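Local structure of 3,6-diketocamphane 1,6-monooxygenase (Pseudomonas putida, 4UWM) at residues Q32-G37 and T68-F73; A63-T68 and Q97-R102; E215-P220 and A244-D249. The protein catalyses the FMNH2-dependent Baeyer-Villiger oxygenation of a diketocamphane to a lactone as a homodimer, a step in the bacterial breakdown of (-)-camphor. One frame throughout, in Å; residues are numbered along the deposited sequence. Where two conformers were deposited one is given.

Interaction 1 of 3, residues Q32-G37 and T68-F73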
# COMPACT_ATOMS: atom_id res chain seq x y z
N GLN A 32 -0.12 -20.39 0.78
CA GLN A 32 -0.25 -21.77 0.28
C GLN A 32 0.63 -21.95 -0.96
O GLN A 32 1.28 -22.99 -1.10
CB GLN A 32 -1.71 -22.12 -0.01
CG GLN A 32 -1.98 -23.59 -0.33
CD GLN A 32 -1.72 -23.97 -1.79
OE1 GLN A 32 -1.73 -23.13 -2.70
NE2 GLN A 32 -1.49 -25.25 -2.02
N ALA A 33 0.65 -20.96 -1.86
CA ALA A 33 1.46 -21.06 -3.07
C ALA A 33 2.94 -21.15 -2.71
O ALA A 33 3.68 -21.97 -3.27
CB ALA A 33 1.18 -19.90 -4.03
N ASP A 34 3.37 -20.32 -1.75
CA ASP A 34 4.73 -20.37 -1.23
C ASP A 34 5.05 -21.78 -0.67
O ASP A 34 6.11 -22.32 -0.97
CB ASP A 34 4.92 -19.30 -0.14
CG ASP A 34 6.36 -19.17 0.33
OD1 ASP A 34 7.28 -18.97 -0.50
OD2 ASP A 34 6.55 -19.20 1.56
N SER A 35 4.12 -22.35 0.11
CA SER A 35 4.32 -23.67 0.76
C SER A 35 4.52 -24.83 -0.23
O SER A 35 5.18 -25.81 0.09
CB SER A 35 3.17 -23.99 1.71
OG SER A 35 2.01 -24.35 0.99
N VAL A 36 3.95 -24.72 -1.42
CA VAL A 36 4.06 -25.81 -2.41
C VAL A 36 5.01 -25.45 -3.55
O VAL A 36 4.96 -26.07 -4.61
CB VAL A 36 2.68 -26.29 -2.94
CG1 VAL A 36 1.79 -26.74 -1.79
CG2 VAL A 36 1.98 -25.22 -3.77
N GLY A 37 5.84 -24.42 -3.34
CA GLY A 37 6.92 -24.07 -4.26
C GLY A 37 6.52 -23.37 -5.54
O GLY A 37 7.25 -23.42 -6.54
N THR A 68 5.79 -15.27 4.01
CA THR A 68 6.25 -16.17 2.97
C THR A 68 7.76 -16.12 2.95
O THR A 68 8.35 -15.14 3.44
CB THR A 68 5.70 -15.76 1.58
OG1 THR A 68 6.00 -14.38 1.34
CG2 THR A 68 4.18 -15.94 1.50
N LYS A 69 8.38 -17.15 2.35
CA LYS A 69 9.83 -17.30 2.35
C LYS A 69 10.46 -17.16 0.96
O LYS A 69 11.45 -16.47 0.80
CB LYS A 69 10.23 -18.66 2.96
CG LYS A 69 10.39 -18.65 4.48
CD LYS A 69 9.38 -19.53 5.19
CE LYS A 69 8.12 -18.78 5.61
NZ LYS A 69 7.24 -19.64 6.43
N ASN A 70 9.88 -17.82 -0.03
CA ASN A 70 10.50 -17.88 -1.34
C ASN A 70 9.76 -17.24 -2.50
O ASN A 70 10.40 -16.81 -3.45
CB ASN A 70 10.77 -19.34 -1.73
CG ASN A 70 11.53 -20.08 -0.66
OD1 ASN A 70 12.59 -19.65 -0.21
ND2 ASN A 70 10.97 -21.19 -0.21
N ILE A 71 8.44 -17.25 -2.46
CA ILE A 71 7.65 -16.81 -3.60
C ILE A 71 8.00 -15.35 -3.92
O ILE A 71 8.28 -14.57 -3.00
CB ILE A 71 6.13 -17.03 -3.35
CG1 ILE A 71 5.34 -17.01 -4.66
CG2 ILE A 71 5.61 -16.10 -2.25
CD1 ILE A 71 3.97 -17.67 -4.54
N LYS A 72 8.02 -15.01 -5.20
CA LYS A 72 8.23 -13.65 -5.67
C LYS A 72 6.87 -13.00 -6.00
O LYS A 72 5.97 -13.66 -6.51
CB LYS A 72 9.09 -13.64 -6.94
CG LYS A 72 10.45 -14.32 -6.79
CD LYS A 72 11.20 -14.19 -8.10
CE LYS A 72 12.36 -15.17 -8.21
NZ LYS A 72 13.06 -14.90 -9.49
N PHE A 73 6.74 -11.70 -5.73
CA PHE A 73 5.47 -10.99 -6.00
C PHE A 73 5.62 -9.96 -7.10
O PHE A 73 6.68 -9.37 -7.25
CB PHE A 73 5.00 -10.27 -4.74
CG PHE A 73 4.64 -11.19 -3.62
CD1 PHE A 73 3.36 -11.75 -3.54
CD2 PHE A 73 5.55 -11.46 -2.61
CE1 PHE A 73 3.02 -12.58 -2.49
CE2 PHE A 73 5.21 -12.29 -1.54
CZ PHE A 73 3.95 -12.86 -1.49
O HOH W 1 8.53 -22.14 -1.99
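The last turn of helix 19-35 and the bend leading into strand 72-79 come together between Asp-34 and Ile-71, whose CA atoms are 5.2 Å apart, at the rim of the TIM barrel of this luciferase-like monooxygenase. The helix ends in a Schellman motif: Gly-37, with positive phi, is the C-prime residue, Ile-38 N bonds to Ala-33 O and Gly-37 N to Asp-34 O. The other segment bends around the carboxylate of Asp-34 so that three consecutive backbone N-H groups face it, then enters the strand at Lys-72. Asp-34 carries the contact. Its CG lies anti to the backbone N (chi1 -173°), which swings the carboxylate out from the helix into the bend. OD1 accepts two bonds: Asn-70 N, 2.9 Å from OD1, uses the syn lone pair, while Ile-71 N arrives on the anti side, 29° out of the carboxylate plane. OD2 takes Lys-69 N at 2.9 Å from above that plane. With both oxygens engaged, the carboxylate is restrained from turning, and its negative charge is probably stabilised by the three N-H dipoles. Thr-68 crosses the Asp-34 side chain at a slant, its CG2 3.8 Å from Asp-34 CB, while its hydroxyl turns elsewhere, bonded to Ala-64 O. Deeper in, Ile-71 sends CD1 against Ala-33 CB at 3.6 Å, and both side chains also pack on Ile-38. A water bridges the segments, donating to Asp-34 O at 2.6 Å and accepting from Asn-70 ND2 at 3.2 Å.

Interaction 2 of 3, residues A63-T68 and Q97-R102; sequences AAALQT and QILEGR
Leu-99 presses its CD2 methyl against Ala-65 CB, 3.6 Å away, and the same methyl lies over one face of the Arg-102 guanidinium, 3.7 Å above the plane and offset toward the rim. Beside it Ile-98 CG2 meets Ala-65 CB at 4.2 Å and the tip of Leu-66, so an apolar patch joins the C-terminal ends of helices 57-65 and 85-98, two outer helices of the TIM barrel linked by strand 72-79. Helix 85-98 finishes in a Schellman motif at Glu-100, followed by a type I' turn from Leu-99 to Arg-102 that brings the arginine back over the end of the other helix. The Arg-102 chain runs extended to CD and bends at chi3 (-74°), which sets the guanidinium edge-on to the type I turn from Ala-65 to Thr-68. Both acceptors lie near its plane: NH2 gives a hydrogen to Ala-65 O at 2.8 Å, and NH1 gives a straighter one, 167°, to Thr-68 OG1 at 3.0 Å. Ala-64 O also takes Gln-67 N, from the face of the carbonyl plane opposite the threonine hydroxyl. NH1 has a further partner in Ile-71 O. The second subunit packs nearby, with its Arg-20 on Leu-66 and its Phe-23 on Ile-98. A leucine in place of Arg-102 would probably leave Ala-65 O and Ile-71 O without these donors and Thr-68 OG1 without the N-H it accepts. Because these guanidinium bonds go to neutral oxygens at a helix end, where carbonyls point outward, the positive charge is probably eased by those oxygens and by the negative end of the helix dipole.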
# COMPACT_ATOMS: atom_id res chain seq x y z
N ALA A 63 1.20 -7.24 2.86
CA ALA A 63 0.60 -8.10 3.90
C ALA A 63 1.08 -9.56 3.89
O ALA A 63 1.08 -10.21 4.92
CB ALA A 63 -0.92 -8.05 3.83
N ALA A 64 1.45 -10.06 2.72
CA ALA A 64 1.94 -11.42 2.55
C ALA A 64 3.46 -11.53 2.64
O ALA A 64 3.98 -12.66 2.69
CB ALA A 64 1.45 -11.98 1.21
N ALA A 65 4.16 -10.39 2.67
CA ALA A 65 5.63 -10.35 2.56
C ALA A 65 6.35 -11.15 3.65
O ALA A 65 7.20 -12.00 3.34
CB ALA A 65 6.14 -8.91 2.52
N LEU A 66 6.03 -10.88 4.91
CA LEU A 66 6.74 -11.53 6.00
C LEU A 66 6.10 -12.87 6.34
O LEU A 66 6.55 -13.53 7.25
CB LEU A 66 6.86 -10.62 7.24
CG LEU A 66 7.50 -9.21 7.06
CD1 LEU A 66 7.83 -8.55 8.38
CD2 LEU A 66 8.74 -9.23 6.20
N GLN A 67 5.06 -13.27 5.59
CA GLN A 67 4.38 -14.54 5.83
C GLN A 67 4.84 -15.61 4.85
O GLN A 67 4.34 -16.73 4.87
CB GLN A 67 2.86 -14.38 5.74
CG GLN A 67 2.26 -13.48 6.81
CD GLN A 67 0.76 -13.58 6.90
OE1 GLN A 67 0.19 -14.67 6.91
NE2 GLN A 67 0.10 -12.43 6.98
N THR A 68 5.79 -15.27 4.01
CA THR A 68 6.25 -16.17 2.97
C THR A 68 7.76 -16.12 2.95
O THR A 68 8.35 -15.14 3.44
CB THR A 68 5.70 -15.76 1.58
OG1 THR A 68 6.00 -14.38 1.34
CG2 THR A 68 4.18 -15.94 1.50
N GLN A 97 12.66 -3.66 -1.29
CA GLN A 97 13.54 -3.83 -0.13
C GLN A 97 12.94 -4.74 0.96
O GLN A 97 13.67 -5.56 1.53
CB GLN A 97 13.96 -2.49 0.52
CG GLN A 97 14.97 -1.66 -0.28
CD GLN A 97 15.45 -0.42 0.48
OE1 GLN A 97 15.55 -0.43 1.69
NE2 GLN A 97 15.71 0.66 -0.25
N ILE A 98 11.66 -4.54 1.29
CA ILE A 98 11.01 -5.33 2.35
C ILE A 98 11.05 -6.81 1.97
O ILE A 98 11.28 -7.66 2.83
CB ILE A 98 9.53 -4.88 2.58
CG1 ILE A 98 9.46 -3.44 3.11
CG2 ILE A 98 8.81 -5.82 3.55
CD1 ILE A 98 8.07 -2.82 3.08
N LEU A 99 10.83 -7.10 0.69
CA LEU A 99 10.83 -8.45 0.14
C LEU A 99 12.25 -9.00 -0.16
O LEU A 99 12.39 -10.11 -0.65
CB LEU A 99 10.04 -8.43 -1.16
CG LEU A 99 8.52 -8.36 -0.95
CD1 LEU A 99 7.83 -7.94 -2.22
CD2 LEU A 99 8.00 -9.72 -0.46
N GLU A 100 13.27 -8.19 0.08
CA GLU A 100 14.65 -8.57 -0.25
C GLU A 100 14.78 -9.05 -1.69
O GLU A 100 15.44 -10.04 -1.98
CB GLU A 100 15.16 -9.60 0.77
CG GLU A 100 15.15 -9.01 2.16
CD GLU A 100 15.54 -9.98 3.25
OE1 GLU A 100 15.15 -11.16 3.21
OE2 GLU A 100 16.23 -9.53 4.19
N GLY A 101 14.12 -8.33 -2.60
CA GLY A 101 14.20 -8.59 -4.03
C GLY A 101 13.32 -9.69 -4.59
O GLY A 101 13.39 -9.97 -5.79
N ARG A 102 12.49 -10.32 -3.74
CA ARG A 102 11.48 -11.28 -4.22
C ARG A 102 10.34 -10.50 -4.82
O ARG A 102 9.20 -10.60 -4.33
CB ARG A 102 10.93 -12.15 -3.08
CG ARG A 102 11.95 -12.97 -2.31
CD ARG A 102 11.28 -13.87 -1.27
NE ARG A 102 10.78 -13.17 -0.09
CZ ARG A 102 9.54 -13.27 0.40
NH1 ARG A 102 8.61 -14.03 -0.19
NH2 ARG A 102 9.23 -12.63 1.51

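Interaction 3 of 3, residues E215-P220 and A244-D249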
# COMPACT_ATOMS: atom_id res chain seq x y z
N GLU A 215 11.92 -4.49 -27.27
CA GLU A 215 12.81 -3.33 -27.39
C GLU A 215 13.56 -3.03 -26.10
O GLU A 215 14.75 -2.74 -26.13
CB GLU A 215 12.02 -2.08 -27.82
CG GLU A 215 11.45 -2.13 -29.23
CD GLU A 215 10.57 -0.93 -29.57
OE1 GLU A 215 10.60 0.07 -28.82
OE2 GLU A 215 9.84 -0.99 -30.59
N ARG A 216 12.85 -3.11 -24.96
CA ARG A 216 13.41 -2.70 -23.67
C ARG A 216 13.95 -3.87 -22.83
O ARG A 216 14.45 -3.67 -21.73
CB ARG A 216 12.37 -1.90 -22.85
CG ARG A 216 11.82 -0.65 -23.53
CD ARG A 216 12.76 0.54 -23.41
NE ARG A 216 12.17 1.75 -23.98
CZ ARG A 216 11.82 2.82 -23.27
NH1 ARG A 216 12.00 2.84 -21.96
NH2 ARG A 216 11.29 3.87 -23.88
N ASN A 217 13.86 -5.08 -23.36
CA ASN A 217 14.31 -6.26 -22.65
C ASN A 217 13.46 -6.54 -21.38
O ASN A 217 13.95 -7.08 -20.39
CB ASN A 217 15.80 -6.14 -22.29
CG ASN A 217 16.45 -7.48 -22.06
OD1 ASN A 217 16.03 -8.49 -22.63
ND2 ASN A 217 17.48 -7.51 -21.22
N PHE A 218 12.19 -6.15 -21.44
CA PHE A 218 11.23 -6.46 -20.36
C PHE A 218 10.78 -7.92 -20.41
O PHE A 218 10.96 -8.61 -21.42
CB PHE A 218 10.01 -5.53 -20.45
CG PHE A 218 10.31 -4.08 -20.19
CD1 PHE A 218 11.44 -3.70 -19.47
CD2 PHE A 218 9.43 -3.09 -20.62
CE1 PHE A 218 11.71 -2.37 -19.22
CE2 PHE A 218 9.69 -1.75 -20.36
CZ PHE A 218 10.83 -1.39 -19.66
N LYS A 219 10.17 -8.39 -19.32
CA LYS A 219 9.59 -9.72 -19.25
C LYS A 219 8.22 -9.73 -19.96
O LYS A 219 7.36 -8.92 -19.62
CB LYS A 219 9.48 -10.13 -17.78
CG LYS A 219 8.71 -11.42 -17.50
CD LYS A 219 8.67 -11.69 -15.99
CE LYS A 219 7.93 -12.97 -15.66
NZ LYS A 219 8.70 -14.17 -16.09
N PRO A 220 8.03 -10.62 -20.96
CA PRO A 220 6.72 -10.66 -21.62
C PRO A 220 5.72 -11.58 -20.86
O PRO A 220 6.09 -12.65 -20.39
CB PRO A 220 7.07 -11.22 -23.01
CG PRO A 220 8.20 -12.17 -22.73
CD PRO A 220 9.00 -11.53 -21.61
N ALA A 244 16.91 -4.49 -31.17
CA ALA A 244 17.45 -3.59 -30.14
C ALA A 244 18.75 -4.13 -29.55
O ALA A 244 19.42 -3.45 -28.78
CB ALA A 244 16.42 -3.36 -29.04
N GLY A 245 19.10 -5.37 -29.90
CA GLY A 245 20.37 -5.93 -29.49
C GLY A 245 20.39 -6.74 -28.21
O GLY A 245 21.42 -6.82 -27.56
N HIS A 246 19.25 -7.34 -27.85
CA HIS A 246 19.20 -8.26 -26.70
C HIS A 246 19.00 -9.68 -27.20
O HIS A 246 18.49 -9.89 -28.31
CB HIS A 246 18.04 -7.93 -25.72
CG HIS A 246 17.84 -6.47 -25.45
ND1 HIS A 246 18.70 -5.73 -24.67
CD2 HIS A 246 16.87 -5.61 -25.85
CE1 HIS A 246 18.28 -4.48 -24.61
NE2 HIS A 246 17.17 -4.38 -25.32
N THR A 247 19.37 -10.65 -26.39
CA THR A 247 19.12 -12.05 -26.71
C THR A 247 17.79 -12.50 -26.09
O THR A 247 17.67 -12.60 -24.86
CB THR A 247 20.27 -12.96 -26.24
OG1 THR A 247 21.51 -12.26 -26.31
CG2 THR A 247 20.35 -14.21 -27.11
N PRO A 248 16.76 -12.76 -26.94
CA PRO A 248 15.47 -13.14 -26.35
C PRO A 248 15.56 -14.48 -25.60
O PRO A 248 16.14 -15.43 -26.11
CB PRO A 248 14.53 -13.28 -27.56
CG PRO A 248 15.32 -12.84 -28.77
CD PRO A 248 16.76 -12.93 -28.40
N ASP A 249 14.99 -14.52 -24.39
CA ASP A 249 15.02 -15.70 -23.52
C ASP A 249 13.60 -16.22 -23.23
O ASP A 249 12.84 -15.58 -22.50
CB ASP A 249 15.74 -15.34 -22.22
CG ASP A 249 15.98 -16.54 -21.31
OD1 ASP A 249 15.45 -17.64 -21.58
OD2 ASP A 249 16.68 -16.37 -20.30
O HOH W 2 16.43 -11.65 -21.74
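Two helix C-termini of the TIM barrel, each closed by a Schellman motif, meet here at the surface: helix 208-216 turns at Asn-217 toward strand 219-223, and helix 227-244 turns at Gly-245 into the loop before strand 254-261. Asn-217 and Gly-245 both have positive phi. A CB on Gly-245 would collide with the carbonyl oxygen of Ala-244. His-246 is the centre of the contact. Its ring reaches the end of the first helix edge-on, NE2 donating to Glu-215 O at 3.0 Å; the oxygen lies close to the ring plane, though the nitrogen stands well above the plane of the carbonyl. This bond gives a partner to a carbonyl in the last turn of the helix, and requires the hydrogen to be on NE2. Ala-244 CB packs against the same oxygen at 3.4 Å. Asn-217 covers one face of the imidazole, with CG anti to the backbone N (chi1 -157°), which carries the amide across the ring. Amide and ring planes are 6° apart and stacked, and the opposite face has Ala-244 O near its rim. The turn at Asn-217 is also tied down, its carbonyl oxygen accepting from Arg-252 NH2, while Pro-248 packs on helix 227-244. Helix 208-216 starts among the FMN-binding residues, but the Glu-215 side chain is about 12 Å from the flavin, so this contact joins helix ends outside the pocket. The ring is met most squarely by Asn-217 CB, a CH-pi contact 3.6 Å from the His-246 centroid and 1° off the ring normal.

Overall arrangement
Interactions 1 and 2 are neighbours, with centres 10 Å apart; they share Thr-68, and their segments alternate along the chain. Strand 72-79 lies between helices 57-65 and 85-98, and Arg-102 ties the two contacts together: its NH1 bonds to Ile-71 O, and its backbone O accepts from Phe-73 N. Interaction 3 comes later in the chain, its centre about 27 Å from each of the others and its atoms touching neither. Interactions 1 and 3 both reach the same parallel barrel sheet. Around this one TIM barrel, interactions 2 and 3 each bring two helix C-termini together, while interaction 1 ties one to the lead-in of strand 72-79; interaction 2 also lies against the second subunit.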